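Long-range contacts in ATP-dependent RNA helicase HrpB (Escherichia coli, PDB 6EUD), which hydrolyses ATP to ADP and phosphate as a DExH-box RNA helicase and binds single-stranded RNA: residues 246-251 against 258-263; 501-506 against 594-599; 570-575 against 587-592. One frame throughout, in Å; residues are numbered along the deposited sequence.

Contact 1: 246-251 against 258-263; sequences CPLYGA and RKAILP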
loop_
_atom_site.group_PDB
_atom_site.type_symbol
_atom_site.label_atom_id
_atom_site.label_comp_id
_atom_site.label_asym_id
_atom_site.label_seq_id
_atom_site.Cartn_x
_atom_site.Cartn_y
_atom_site.Cartn_z
ATOM N N CYS A 246 18.296 -19.848 25.755
ATOM C CA CYS A 246 18.637 -18.429 25.737
ATOM C C CYS A 246 17.762 -17.632 24.805
ATOM O O CYS A 246 18.090 -17.498 23.631
ATOM C CB CYS A 246 20.092 -18.232 25.310
ATOM S SG CYS A 246 21.252 -19.252 26.203
ATOM N N PRO A 247 16.654 -17.086 25.319
ATOM C CA PRO A 247 15.833 -16.158 24.529
ATOM C C PRO A 247 16.621 -14.914 24.148
ATOM O O PRO A 247 17.581 -14.577 24.812
ATOM C CB PRO A 247 14.677 -15.810 25.472
ATOM C CG PRO A 247 15.199 -16.150 26.841
ATOM C CD PRO A 247 16.087 -17.329 26.654
ATOM N N LEU A 248 16.221 -14.249 23.080
ATOM C CA LEU A 248 16.919 -13.063 22.621
ATOM C C LEU A 248 15.949 -12.081 21.987
ATOM O O LEU A 248 15.574 -12.208 20.813
ATOM C CB LEU A 248 18.024 -13.423 21.630
ATOM C CG LEU A 248 18.945 -12.254 21.290
ATOM C CD1 LEU A 248 19.573 -11.758 22.552
ATOM C CD2 LEU A 248 20.011 -12.668 20.325
ATOM N N TYR A 249 15.528 -11.119 22.801
ATOM C CA TYR A 249 14.804 -9.951 22.321
ATOM C C TYR A 249 15.295 -8.701 23.047
ATOM O O TYR A 249 15.842 -8.799 24.149
ATOM C CB TYR A 249 13.297 -10.126 22.495
ATOM C CG TYR A 249 12.842 -10.861 23.737
ATOM C CD1 TYR A 249 12.810 -12.247 23.773
ATOM C CD2 TYR A 249 12.381 -10.174 24.850
ATOM C CE1 TYR A 249 12.365 -12.930 24.900
ATOM C CE2 TYR A 249 11.928 -10.851 25.981
ATOM C CZ TYR A 249 11.924 -12.225 25.998
ATOM O OH TYR A 249 11.480 -12.906 27.107
ATOM N N GLY A 250 15.110 -7.540 22.416
ATOM C CA GLY A 250 15.570 -6.268 22.954
ATOM C C GLY A 250 15.158 -5.960 24.387
ATOM O O GLY A 250 15.888 -5.295 25.123
ATOM N N ALA A 251 13.995 -6.459 24.793
ATOM C CA ALA A 251 13.453 -6.155 26.114
ATOM C C ALA A 251 14.017 -7.050 27.214
ATOM O O ALA A 251 13.425 -7.165 28.291
ATOM C CB ALA A 251 11.930 -6.262 26.088
ATOM N N ARG A 258 23.774 -11.260 26.505
ATOM C CA ARG A 258 25.165 -11.691 26.396
ATOM C C ARG A 258 25.268 -13.201 26.474
ATOM O O ARG A 258 26.067 -13.814 25.769
ATOM C CB ARG A 258 26.022 -11.056 27.492
ATOM C CG ARG A 258 26.043 -9.539 27.454
ATOM C CD ARG A 258 26.561 -9.026 26.114
ATOM N NE ARG A 258 27.949 -9.414 25.868
ATOM C CZ ARG A 258 29.000 -8.713 26.278
ATOM N NH1 ARG A 258 28.819 -7.583 26.949
ATOM N NH2 ARG A 258 30.228 -9.139 26.014
ATOM N N LYS A 259 24.454 -13.792 27.342
ATOM C CA LYS A 259 24.400 -15.243 27.478
ATOM C C LYS A 259 23.975 -15.907 26.160
ATOM O O LYS A 259 24.501 -16.954 25.778
ATOM C CB LYS A 259 23.440 -15.629 28.592
ATOM C CG LYS A 259 23.442 -17.098 28.909
ATOM C CD LYS A 259 22.433 -17.420 29.989
ATOM C CE LYS A 259 21.032 -17.079 29.542
ATOM N NZ LYS A 259 20.059 -17.493 30.581
ATOM N N ALA A 260 23.029 -15.279 25.470
ATOM C CA ALA A 260 22.623 -15.726 24.147
ATOM C C ALA A 260 23.691 -15.480 23.063
ATOM O O ALA A 260 23.857 -16.312 22.184
ATOM C CB ALA A 260 21.315 -15.062 23.746
ATOM N N ILE A 261 24.414 -14.363 23.109
ATOM C CA ILE A 261 25.350 -14.057 22.020
ATOM C C ILE A 261 26.659 -14.798 22.195
ATOM O O ILE A 261 27.237 -15.276 21.218
ATOM C CB ILE A 261 25.642 -12.540 21.894
ATOM C CG1 ILE A 261 24.395 -11.805 21.390
ATOM C CG2 ILE A 261 26.821 -12.281 20.945
ATOM C CD1 ILE A 261 24.627 -10.348 21.046
ATOM N N LEU A 262 27.113 -14.902 23.442
ATOM C CA LEU A 262 28.380 -15.552 23.755
ATOM C C LEU A 262 28.285 -17.072 23.687
ATOM O O LEU A 262 27.229 -17.645 23.957
ATOM C CB LEU A 262 28.867 -15.129 25.140
ATOM C CG LEU A 262 29.273 -13.661 25.245
ATOM C CD1 LEU A 262 29.855 -13.356 26.626
ATOM C CD2 LEU A 262 30.259 -13.302 24.131
ATOM N N PRO A 263 29.396 -17.732 23.323
ATOM C CA PRO A 263 29.417 -19.193 23.261
ATOM C C PRO A 263 28.926 -19.837 24.552
ATOM O O PRO A 263 29.154 -19.300 25.631
ATOM C CB PRO A 263 30.893 -19.511 23.018
ATOM C CG PRO A 263 31.405 -18.313 22.289
ATOM C CD PRO A 263 30.680 -17.145 22.899
#
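Ala260 lays its single methyl group against strand 243-248, and nearly everything in this contact gathers round that atom. The apolar part comes first: Ala260 CB lies 3.7 Å from Cys246 CB and 3.9 Å from Leu248 CD1, so two residues, Cys246 and Leu248, that point to the same side of the sheet hold the methyl between them. Leu248 reaches it with CG anti to the backbone N (chi1 -170°), which carries the branch out from the strand toward the helix. The residue between them adds its main chain, Pro247 O coming within 3.9 Å of Ala260 CB. With a CA-CA separation of 5.1 Å between Cys246 and Ala260, the helix sits close on the strand, a spacing that the small alanine allows.

The second kind of contact involves sulfur. Cys246 SG lies 4.0 Å from Lys259 CE; the lysine CG lies near the sulfur too, and the bend at chi3 (62°) turns CE back to it, while the ammonium group runs on past. The two segments meet by van der Waals contact, without hydrogen bonds between them.

These elements open the beta-alpha-beta unit of strand 243-248, helix 256-261 and strand 269-274, within the helicase C-terminal, P-loop-type domain. Cys246 makes backbone hydrogen bonds to Val271 and Leu273, Ala260 also packs on Val272, and Lys270 NZ binds the carbonyls of Ala260 and Leu262. Pro247 points away from helix 256-261 and touches Ile228 and Gln232 of helix 225-236, so successive strand residues serve two different helices.

Contact 2: 501-506 against 594-599; sequences DRIARR and GQLTVK. With EDO (1,2-ethanediol), chain C.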
loop_
_atom_site.group_PDB
_atom_site.type_symbol
_atom_site.label_atom_id
_atom_site.label_comp_id
_atom_site.label_asym_id
_atom_site.label_seq_id
_atom_site.Cartn_x
_atom_site.Cartn_y
_atom_site.Cartn_z
ATOM N N ASP A 501 -12.694 9.543 10.318
ATOM C CA ASP A 501 -13.002 8.209 9.815
ATOM C C ASP A 501 -12.980 7.153 10.924
ATOM O O ASP A 501 -13.373 6.002 10.698
ATOM C CB ASP A 501 -12.002 7.819 8.727
ATOM C CG ASP A 501 -10.560 7.969 9.188
ATOM O OD1 ASP A 501 -10.291 8.884 9.986
ATOM O OD2 ASP A 501 -9.682 7.194 8.768
ATOM N N ARG A 502 -12.496 7.532 12.110
ATOM C CA ARG A 502 -12.422 6.574 13.209
ATOM C C ARG A 502 -13.367 6.930 14.345
ATOM O O ARG A 502 -13.238 6.402 15.441
ATOM C CB ARG A 502 -10.993 6.462 13.721
ATOM C CG ARG A 502 -10.053 6.015 12.641
ATOM C CD ARG A 502 -8.639 5.900 13.138
ATOM N NE ARG A 502 -7.748 5.546 12.042
ATOM C CZ ARG A 502 -6.428 5.533 12.146
ATOM N NH1 ARG A 502 -5.843 5.872 13.292
ATOM N NH2 ARG A 502 -5.693 5.191 11.104
ATOM N N ILE A 503 -14.305 7.832 14.078
ATOM C CA ILE A 503 -15.473 8.017 14.933
ATOM C C ILE A 503 -16.270 6.719 14.998
ATOM O O ILE A 503 -16.566 6.117 13.967
ATOM C CB ILE A 503 -16.363 9.126 14.407
ATOM C CG1 ILE A 503 -15.654 10.474 14.577
ATOM C CG2 ILE A 503 -17.717 9.080 15.097
ATOM C CD1 ILE A 503 -16.358 11.640 13.904
ATOM N N ALA A 504 -16.607 6.273 16.202
ATOM C CA ALA A 504 -17.233 4.963 16.363
ATOM C C ALA A 504 -18.620 5.034 16.995
ATOM O O ALA A 504 -18.833 5.734 17.990
ATOM C CB ALA A 504 -16.349 4.082 17.177
ATOM N N ARG A 505 -19.568 4.312 16.408
ATOM C CA ARG A 505 -20.910 4.227 16.973
ATOM C C ARG A 505 -21.210 2.788 17.365
ATOM O O ARG A 505 -20.795 1.839 16.682
ATOM C CB ARG A 505 -21.952 4.745 15.995
ATOM C CG ARG A 505 -23.379 4.578 16.478
ATOM C CD ARG A 505 -24.363 4.763 15.343
ATOM N NE ARG A 505 -25.693 4.303 15.720
ATOM C CZ ARG A 505 -26.648 5.085 16.208
ATOM N NH1 ARG A 505 -26.438 6.385 16.359
ATOM N NH2 ARG A 505 -27.823 4.564 16.527
ATOM N N ARG A 506 -21.900 2.631 18.493
ATOM C CA ARG A 506 -22.262 1.306 18.981
ATOM C C ARG A 506 -23.296 0.703 18.044
ATOM O O ARG A 506 -24.211 1.392 17.579
ATOM C CB ARG A 506 -22.798 1.366 20.417
ATOM C CG ARG A 506 -22.922 -0.009 21.076
ATOM C CD ARG A 506 -23.505 0.057 22.487
ATOM N NE ARG A 506 -24.942 0.298 22.479
ATOM C CZ ARG A 506 -25.864 -0.664 22.435
ATOM N NH1 ARG A 506 -25.503 -1.942 22.389
ATOM N NH2 ARG A 506 -27.152 -0.344 22.435
ATOM N N GLY A 594 -19.819 9.823 7.707
ATOM C CA GLY A 594 -19.215 8.764 6.917
ATOM C C GLY A 594 -20.253 7.706 6.596
ATOM O O GLY A 594 -21.310 8.028 6.064
ATOM N N GLN A 595 -19.969 6.457 6.953
ATOM C CA GLN A 595 -20.878 5.338 6.710
ATOM C C GLN A 595 -21.866 5.113 7.852
ATOM O O GLN A 595 -22.650 4.167 7.816
ATOM C CB GLN A 595 -20.074 4.058 6.479
ATOM C CG GLN A 595 -19.101 4.158 5.330
ATOM C CD GLN A 595 -19.801 4.536 4.050
ATOM O OE1 GLN A 595 -20.651 3.793 3.569
ATOM N NE2 GLN A 595 -19.478 5.710 3.504
ATOM N N LEU A 596 -21.815 5.981 8.863
ATOM C CA LEU A 596 -22.622 5.841 10.085
ATOM C C LEU A 596 -23.894 6.647 9.991
ATOM O O LEU A 596 -23.848 7.873 9.923
ATOM C CB LEU A 596 -21.841 6.294 11.329
ATOM C CG LEU A 596 -20.619 5.471 11.716
ATOM C CD1 LEU A 596 -19.918 6.080 12.928
ATOM C CD2 LEU A 596 -21.058 4.037 11.984
ATOM N N THR A 597 -25.034 5.971 9.987
ATOM C CA THR A 597 -26.295 6.689 9.941
ATOM C C THR A 597 -26.553 7.317 11.305
ATOM O O THR A 597 -26.553 6.632 12.331
ATOM C CB THR A 597 -27.449 5.772 9.534
ATOM O OG1 THR A 597 -27.205 5.269 8.214
ATOM C CG2 THR A 597 -28.758 6.542 9.537
ATOM N N VAL A 598 -26.733 8.631 11.325
ATOM C CA VAL A 598 -26.913 9.331 12.593
ATOM C C VAL A 598 -28.396 9.568 12.835
ATOM O O VAL A 598 -28.887 9.474 13.967
ATOM C CB VAL A 598 -26.149 10.665 12.613
ATOM C CG1 VAL A 598 -26.495 11.476 13.858
ATOM C CG2 VAL A 598 -24.667 10.404 12.555
ATOM N N LYS A 599 -29.106 9.859 11.751
ATOM C CA LYS A 599 -30.533 10.081 11.830
ATOM C C LYS A 599 -31.185 9.778 10.487
ATOM O O LYS A 599 -30.598 10.019 9.431
ATOM C CB LYS A 599 -30.825 11.519 12.264
ATOM C CG LYS A 599 -32.242 11.713 12.757
ATOM C CD LYS A 599 -32.507 13.140 13.213
ATOM C CE LYS A 599 -32.548 14.104 12.040
ATOM N NZ LYS A 599 -33.027 15.450 12.471
HETATM C C1 EDO C . -10.491 8.107 4.988
HETATM O O1 EDO C . -9.258 7.942 4.336
HETATM C C2 EDO C . -11.114 6.739 5.306
HETATM O O2 EDO C . -10.283 5.966 6.194
#
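A leucine methyl pressed on a main-chain carbonyl is the oddity here: Leu596 CD1 lies 3.5 Å from Ile503 O, closer than it comes to any side chain of 501-506. The strands themselves do not pair. Their axes stay 8.7 Å apart and cross at 69°, consistent with packing rather than pairing, and 503-506 and 596-602 belong to different sheets. The same methyl lies 3.9 Å from Arg505 CB and 4.3 Å from Ile503 CG2, so the buried leucine is flanked by two residues on one side of strand 503-506.

Beyond CB, Arg505 extends from CG to NE and carries its guanidinium past the strand 596-599. Thr597 O stands 3.8 Å above one face of that group, offset toward its rim, and NH1 instead makes a salt bridge with Glu533.

At the far end of 501-506, O2 of an ethanediol, probably from the crystallisation liquor, donates a hydrogen bond of 2.9 Å to Asp501 OD2, the oxygen that also forms a salt bridge with Arg422. Replacing Asp501 by alanine removes the carboxylate, which would probably leave Arg422 without this salt-bridge partner and the ethanediol hydroxyl without its acceptor.

Trp534 touches Ile503, Arg505 and Val598, and Ile593 touches Ile503 and Val598, continuing the apolar layer. Strand 503-506 pairs antiparallel with 512-515 and 534-542, in a mixed sheet probably of the OB-fold type found in DEAH/RHA helicases, and the packing joins it to the HrpB connector region.

Contact 3: 570-575 against 587-592; sequences VQQSDT and AWRRLQ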
loop_
_atom_site.group_PDB
_atom_site.type_symbol
_atom_site.label_atom_id
_atom_site.label_comp_id
_atom_site.label_asym_id
_atom_site.label_seq_id
_atom_site.Cartn_x
_atom_site.Cartn_y
_atom_site.Cartn_z
ATOM N N VAL A 570 -20.980 15.980 9.351
ATOM C CA VAL A 570 -22.263 15.406 8.962
ATOM C C VAL A 570 -22.652 15.819 7.561
ATOM O O VAL A 570 -22.734 17.009 7.244
ATOM C CB VAL A 570 -23.384 15.816 9.944
ATOM C CG1 VAL A 570 -24.724 15.307 9.466
ATOM C CG2 VAL A 570 -23.077 15.273 11.314
ATOM N N GLN A 571 -22.885 14.825 6.717
ATOM C CA GLN A 571 -23.342 15.094 5.367
ATOM C C GLN A 571 -24.787 14.601 5.218
ATOM O O GLN A 571 -25.235 13.698 5.935
ATOM C CB GLN A 571 -22.399 14.455 4.336
ATOM C CG GLN A 571 -22.072 12.985 4.567
ATOM C CD GLN A 571 -20.877 12.744 5.492
ATOM O OE1 GLN A 571 -20.511 13.586 6.317
ATOM N NE2 GLN A 571 -20.268 11.577 5.352
ATOM N N GLN A 572 -25.518 15.237 4.306
ATOM C CA GLN A 572 -26.944 14.991 4.117
ATOM C C GLN A 572 -27.188 14.240 2.810
ATOM O O GLN A 572 -26.557 14.528 1.785
ATOM C CB GLN A 572 -27.688 16.320 4.112
ATOM C CG GLN A 572 -29.188 16.265 4.301
ATOM C CD GLN A 572 -29.802 17.659 4.275
ATOM O OE1 GLN A 572 -30.728 17.954 5.023
ATOM N NE2 GLN A 572 -29.289 18.520 3.399
ATOM N N SER A 573 -28.112 13.286 2.836
ATOM C CA SER A 573 -28.369 12.445 1.669
ATOM C C SER A 573 -29.827 12.003 1.600
ATOM O O SER A 573 -30.296 11.243 2.449
ATOM C CB SER A 573 -27.464 11.221 1.699
ATOM O OG SER A 573 -27.687 10.387 0.588
ATOM N N ASP A 574 -30.542 12.489 0.590
ATOM C CA ASP A 574 -31.955 12.160 0.418
ATOM C C ASP A 574 -32.143 11.003 -0.564
ATOM O O ASP A 574 -31.336 10.803 -1.478
ATOM C CB ASP A 574 -32.734 13.388 -0.052
ATOM C CG ASP A 574 -32.574 14.575 0.883
ATOM O OD1 ASP A 574 -32.336 14.357 2.092
ATOM O OD2 ASP A 574 -32.686 15.729 0.410
ATOM N N THR A 575 -33.200 10.225 -0.367
ATOM C CA THR A 575 -33.460 9.096 -1.243
ATOM C C THR A 575 -34.935 8.973 -1.556
ATOM O O THR A 575 -35.774 8.975 -0.653
ATOM C CB THR A 575 -32.975 7.769 -0.630
ATOM O OG1 THR A 575 -31.584 7.865 -0.320
ATOM C CG2 THR A 575 -33.171 6.622 -1.607
ATOM N N ALA A 587 -39.305 7.481 0.883
ATOM C CA ALA A 587 -38.706 8.803 0.768
ATOM C C ALA A 587 -38.190 9.259 2.113
ATOM O O ALA A 587 -38.956 9.690 2.993
ATOM C CB ALA A 587 -39.709 9.800 0.221
ATOM N N TRP A 588 -36.881 9.161 2.277
ATOM C CA TRP A 588 -36.291 9.534 3.544
ATOM C C TRP A 588 -35.102 10.475 3.354
ATOM O O TRP A 588 -34.515 10.553 2.267
ATOM C CB TRP A 588 -35.894 8.265 4.328
ATOM C CG TRP A 588 -34.746 7.463 3.748
ATOM C CD1 TRP A 588 -33.424 7.568 4.086
ATOM C CD2 TRP A 588 -34.821 6.434 2.748
ATOM N NE1 TRP A 588 -32.672 6.679 3.354
ATOM C CE2 TRP A 588 -33.503 5.967 2.530
ATOM C CE3 TRP A 588 -35.867 5.862 2.019
ATOM C CZ2 TRP A 588 -33.207 4.960 1.607
ATOM C CZ3 TRP A 588 -35.569 4.859 1.099
ATOM C CH2 TRP A 588 -34.250 4.420 0.905
ATOM N N ARG A 589 -34.789 11.219 4.414
ATOM C CA ARG A 589 -33.545 11.989 4.502
ATOM C C ARG A 589 -32.634 11.349 5.553
ATOM O O ARG A 589 -33.080 11.081 6.682
ATOM C CB ARG A 589 -33.832 13.453 4.849
ATOM C CG ARG A 589 -32.620 14.250 5.303
ATOM C CD ARG A 589 -32.897 15.735 5.185
ATOM N NE ARG A 589 -32.893 16.163 3.788
ATOM C CZ ARG A 589 -33.293 17.357 3.357
ATOM N NH1 ARG A 589 -33.748 18.261 4.208
ATOM N NH2 ARG A 589 -33.248 17.641 2.062
ATOM N N ARG A 590 -31.380 11.083 5.167
ATOM C CA ARG A 590 -30.396 10.494 6.070
ATOM C C ARG A 590 -29.253 11.470 6.383
ATOM O O ARG A 590 -28.566 11.962 5.477
ATOM C CB ARG A 590 -29.836 9.196 5.471
ATOM C CG ARG A 590 -28.992 8.362 6.441
ATOM C CD ARG A 590 -28.060 7.376 5.735
ATOM N NE ARG A 590 -28.741 6.654 4.662
ATOM C CZ ARG A 590 -29.426 5.520 4.817
ATOM N NH1 ARG A 590 -29.541 4.951 6.013
ATOM N NH2 ARG A 590 -30.004 4.954 3.764
ATOM N N LEU A 591 -29.061 11.769 7.664
ATOM C CA LEU A 591 -27.848 12.465 8.082
ATOM C C LEU A 591 -26.780 11.415 8.399
ATOM O O LEU A 591 -27.074 10.436 9.149
ATOM C CB LEU A 591 -28.130 13.361 9.286
ATOM C CG LEU A 591 -29.165 14.453 8.981
ATOM C CD1 LEU A 591 -29.383 15.415 10.158
ATOM C CD2 LEU A 591 -28.726 15.194 7.743
ATOM N N GLN A 592 -25.569 11.539 7.830
ATOM C CA GLN A 592 -24.670 10.429 8.117
ATOM C C GLN A 592 -23.269 11.043 8.479
ATOM O O GLN A 592 -22.891 12.167 8.073
ATOM C CB GLN A 592 -24.576 9.476 6.927
ATOM C CG GLN A 592 -23.993 10.213 5.700
ATOM C CD GLN A 592 -24.526 9.723 4.364
ATOM O OE1 GLN A 592 -24.064 8.730 3.791
ATOM N NE2 GLN A 592 -25.363 10.614 3.744
#
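Segments 570-575 and 587-592 run antiparallel, their strand axes 4.7 Å apart and their directions 162° from each other, and six backbone hydrogen bonds link them through the pairs Gln571-Gln592, Ser573-Arg590 and Thr575-Trp588. This is the body of a beta hairpin, strands 571-579 and 584-593, in the connector region of HrpB. The non-hydrogen-bonded pairs, Gln572-Leu591 and Asp574-Arg589, send their side chains to the opposite face from those three.

The charged pair on that face is Asp574 and Arg589. Arg589 grips the carboxylate side-on, NE to OD1 at 2.5 Å and NH2 to OD2 at 2.6 Å, each oxygen met on its syn side. The two groups are nearly coplanar, 26° apart, and the paired hydrogen bonds probably limit the rotation of both. Arg589 NH2 also has a salt bridge to Glu610 of helix 608-622; two carboxylates about one guanidinium would be expected to steady its positive charge. Gln572 OE1 lies over a face of the guanidinium, 3.1 Å from Arg589 NE, in a position too far off the N-H directions to count as a hydrogen bond. Lower in the same glutamine, CG rests 3.6 Å from Leu591 CD2, the two chains side by side, while Val570 CG1 touches Leu591 CB at the open end of the hairpin.

On the other face the aliphatic parts of Gln571 and Gln592 cross, CG to CG at 3.6 Å. Trp588, with CG set between its backbone N and carbonyl carbon, lays its indole alongside Thr575. The result is a CH-pi contact: Thr575 CB stands 3.7 Å from the centroid of the six-membered ring, only 18° off the ring normal, and Thr575 CG2 touches Trp588 CH2 at 3.5 Å.

In the fold
Contacts 1 and 2 are buried, whereas contact 3 lies at the surface, and the chemistry differs too. Within the first two pairs of segments, side chains meet mostly through methyls and methylenes, and neither pair is hydrogen-bonded; contact 3, between paired strands, has backbone hydrogen bonds and a salt bridge. Contact 1 stands alone in the helicase C-terminal domain, its centre about 60 Å from that of contact 3. Contacts 2 and 3 have centres about 13 Å apart, and segment 594-599 of contact 2 lies in the same three-stranded sheet as contact 3: Val598 N approaches Leu591 O at 2.8 Å, a probable hydrogen bond, and Val598 and Lys599 both face Leu591 in a classic beta bulge. Contact 3 is nested inside the chain loop that contact 2 closes.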